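Local coordinates for protein cysteine desulfurase (Fervidobacterium islandicum, PDB 6A6G) that probably removes sulfur from cysteine with the help of pyridoxal-5'-phosphate, yielding alanine and supplying sulfur for iron-sulfur cluster assembly, at residues Val346-Lys351 with Ser395-Ser400. Numbering follows the deposited sequence.
Sequences VSFNVK and STVRAS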
ATOM      1  N   VAL B 346      17.433   0.302  22.876  1.00 24.17           N
ATOM      2  CA  VAL B 346      18.840   0.425  23.070  1.00 23.59           C
ATOM      3  C   VAL B 346      19.575  -0.380  22.037  1.00 22.36           C
ATOM      4  O   VAL B 346      19.395  -1.588  21.938  1.00 20.78           O
ATOM      5  CB  VAL B 346      19.248  -0.025  24.482  1.00 24.80           C
ATOM      6  CG1 VAL B 346      20.722   0.193  24.709  1.00 25.83           C
ATOM      7  CG2 VAL B 346      18.527   0.839  25.491  1.00 27.56           C
ATOM      8  N   SER B 347      20.416   0.301  21.277  1.00 21.36           N
ATOM      9  CA  SER B 347      21.361  -0.388  20.423  1.00 23.31           C
ATOM     10  C   SER B 347      22.691  -0.609  21.146  1.00 24.40           C
ATOM     11  O   SER B 347      23.179   0.268  21.840  1.00 25.66           O
ATOM     12  CB  SER B 347      21.628   0.413  19.172  1.00 22.80           C
ATOM     13  OG  SER B 347      20.531   0.366  18.317  1.00 24.69           O
ATOM     14  N   PHE B 348      23.302  -1.756  20.924  1.00 23.33           N
ATOM     15  CA  PHE B 348      24.473  -2.117  21.671  1.00 24.22           C
ATOM     16  C   PHE B 348      25.248  -3.217  20.978  1.00 24.30           C
ATOM     17  O   PHE B 348      24.749  -3.849  20.069  1.00 26.01           O
ATOM     18  CB  PHE B 348      24.060  -2.568  23.083  1.00 23.10           C
ATOM     19  CG  PHE B 348      23.163  -3.789  23.122  1.00 22.75           C
ATOM     20  CD1 PHE B 348      21.805  -3.666  23.089  1.00 22.10           C
ATOM     21  CD2 PHE B 348      23.703  -5.078  23.263  1.00 23.49           C
ATOM     22  CE1 PHE B 348      20.982  -4.786  23.136  1.00 21.70           C
ATOM     23  CE2 PHE B 348      22.890  -6.196  23.327  1.00 21.41           C
ATOM     24  CZ  PHE B 348      21.532  -6.048  23.253  1.00 22.05           C
ATOM     25  N   ASN B 349      26.480  -3.420  21.399  1.00 25.51           N
ATOM     26  CA  ASN B 349      27.256  -4.583  20.994  1.00 25.75           C
ATOM     27  C   ASN B 349      27.820  -5.322  22.184  1.00 26.18           C
ATOM     28  O   ASN B 349      28.110  -4.726  23.205  1.00 29.08           O
ATOM     29  CB  ASN B 349      28.359  -4.156  20.094  1.00 25.94           C
ATOM     30  CG  ASN B 349      27.944  -4.142  18.659  1.00 26.16           C
ATOM     31  OD1 ASN B 349      27.459  -5.147  18.142  1.00 26.89           O
ATOM     32  ND2 ASN B 349      28.171  -3.019  17.986  1.00 25.83           N
ATOM     33  N   VAL B 350      27.937  -6.630  22.059  1.00 28.18           N
ATOM     34  CA  VAL B 350      28.551  -7.447  23.084  1.00 29.30           C
ATOM     35  C   VAL B 350      30.005  -7.591  22.693  1.00 30.40           C
ATOM     36  O   VAL B 350      30.299  -7.953  21.563  1.00 31.04           O
ATOM     37  CB  VAL B 350      27.889  -8.835  23.181  1.00 29.54           C
ATOM     38  CG1 VAL B 350      28.711  -9.757  24.084  1.00 31.63           C
ATOM     39  CG2 VAL B 350      26.462  -8.718  23.690  1.00 28.32           C
ATOM     40  N   LYS B 351      30.911  -7.295  23.615  1.00 32.45           N
ATOM     41  CA  LYS B 351      32.342  -7.392  23.342  1.00 37.14           C
ATOM     42  C   LYS B 351      32.720  -8.835  22.910  1.00 37.00           C
ATOM     43  O   LYS B 351      32.414  -9.808  23.612  1.00 35.06           O
ATOM     44  CB  LYS B 351      33.140  -6.914  24.568  1.00 44.11           C
ATOM     45  CG  LYS B 351      34.661  -7.034  24.496  1.00 52.05           C
ATOM     46  CD  LYS B 351      35.309  -6.003  23.569  1.00 58.79           C
ATOM     47  CE  LYS B 351      36.493  -6.578  22.773  1.00 61.08           C
ATOM     48  NZ  LYS B 351      36.507  -6.201  21.319  1.00 57.36           N
ATOM     49  N   SER B 395      27.629  -3.171  12.705  1.00 30.18           N
ATOM     50  CA  SER B 395      26.251  -3.542  12.994  1.00 28.49           C
ATOM     51  C   SER B 395      26.065  -3.525  14.486  1.00 27.50           C
ATOM     52  O   SER B 395      26.985  -3.248  15.246  1.00 25.56           O
ATOM     53  CB  SER B 395      25.912  -4.937  12.428  1.00 28.08           C
ATOM     54  OG  SER B 395      26.896  -5.888  12.810  1.00 28.39           O
ATOM     55  N   THR B 396      24.873  -3.900  14.908  1.00 27.23           N
ATOM     56  CA  THR B 396      24.461  -3.678  16.257  1.00 27.20           C
ATOM     57  C   THR B 396      23.314  -4.632  16.598  1.00 25.20           C
ATOM     58  O   THR B 396      22.558  -5.037  15.719  1.00 21.16           O
ATOM     59  CB  THR B 396      23.984  -2.214  16.334  1.00 28.74           C
ATOM     60  OG1 THR B 396      25.102  -1.351  16.567  1.00 32.07           O
ATOM     61  CG2 THR B 396      22.961  -2.002  17.361  1.00 28.84           C
ATOM     62  N   VAL B 397      23.232  -4.976  17.881  1.00 24.13           N
ATOM     63  CA  VAL B 397      22.049  -5.548  18.479  1.00 24.09           C
ATOM     64  C   VAL B 397      21.106  -4.429  18.921  1.00 24.13           C
ATOM     65  O   VAL B 397      21.531  -3.340  19.340  1.00 24.31           O
ATOM     66  CB  VAL B 397      22.386  -6.427  19.704  1.00 23.06           C
ATOM     67  CG1 VAL B 397      21.166  -7.184  20.148  1.00 21.66           C
ATOM     68  CG2 VAL B 397      23.472  -7.418  19.358  1.00 24.32           C
ATOM     69  N   ARG B 398      19.816  -4.684  18.814  1.00 23.51           N
ATOM     70  CA  ARG B 398      18.865  -3.685  19.226  1.00 24.06           C
ATOM     71  C   ARG B 398      17.758  -4.377  19.967  1.00 22.74           C
ATOM     72  O   ARG B 398      17.125  -5.266  19.410  1.00 23.35           O
ATOM     73  CB  ARG B 398      18.320  -2.882  18.031  1.00 24.30           C
ATOM     74  CG  ARG B 398      17.487  -1.689  18.477  1.00 26.11           C
ATOM     75  CD  ARG B 398      16.698  -1.038  17.352  1.00 28.60           C
ATOM     76  NE  ARG B 398      15.887  -2.022  16.647  1.00 30.85           N
ATOM     77  CZ  ARG B 398      15.297  -1.827  15.477  1.00 31.22           C
ATOM     78  NH1 ARG B 398      15.396  -0.657  14.855  1.00 33.70           N
ATOM     79  NH2 ARG B 398      14.593  -2.814  14.933  1.00 32.66           N
ATOM     80  N   ALA B 399      17.561  -3.971  21.222  1.00 21.81           N
ATOM     81  CA  ALA B 399      16.406  -4.345  22.012  1.00 21.88           C
ATOM     82  C   ALA B 399      15.531  -3.121  22.188  1.00 21.98           C
ATOM     83  O   ALA B 399      16.007  -2.028  22.533  1.00 24.23           O
ATOM     84  CB  ALA B 399      16.856  -4.862  23.360  1.00 21.75           C
ATOM     85  N   SER B 400      14.249  -3.294  21.974  1.00 21.52           N
ATOM     86  CA  SER B 400      13.283  -2.199  22.076  1.00 21.22           C
ATOM     87  C   SER B 400      12.011  -2.664  22.758  1.00 21.09           C
ATOM     88  O   SER B 400      11.536  -3.766  22.492  1.00 21.38           O
ATOM     89  CB  SER B 400      12.917  -1.690  20.697  1.00 21.07           C
ATOM     90  OG  SER B 400      12.759  -2.782  19.813  1.00 22.82           O
TER
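Phe348 lays its ring over Val397, its hydrogen-bonded antiparallel partner. Val397 CB stands 3.8 Å from the ring centroid and 19° off the ring normal, which identifies a CH-pi contact over one face. With chi1 at 62°, CG sits between backbone N and carbonyl carbon, swinging the ring across the partner strand, where CE1 reaches Ala399 CB at 4.1 Å. Replacing Phe348 by alanine is likely to strip the aromatic cover from Val397 and Ala399 and open a gap toward Leu417 of helix 407-422. Reciprocal backbone bonds fix the register: Phe348 N and Val397 N each donate to the other's O at 2.9 Å, and Val346 and Ala399 pair likewise, Val346 N to Ala399 O at 2.8 Å. On the opposite face, Thr396 CG2 packs against Ser347 CB, while Ser347 OG bonds Val188 O. Beyond these pairs, Asn349 ND2 donates to Ser395 O at 3.0 Å, in the carbonyl plane, with the acceptor 6° out of the Asn349 amide plane; ND2 also bonds Tyr335 OH. Arg398 turns away, NH1 bonding Asn187 O, its side chain about 6 Å from bound pyridoxal-5'-phosphate. Both strands belong to the smaller-domain sheet of a fold-type I, class-V aminotransferase-like enzyme, helix-covered at Phe348.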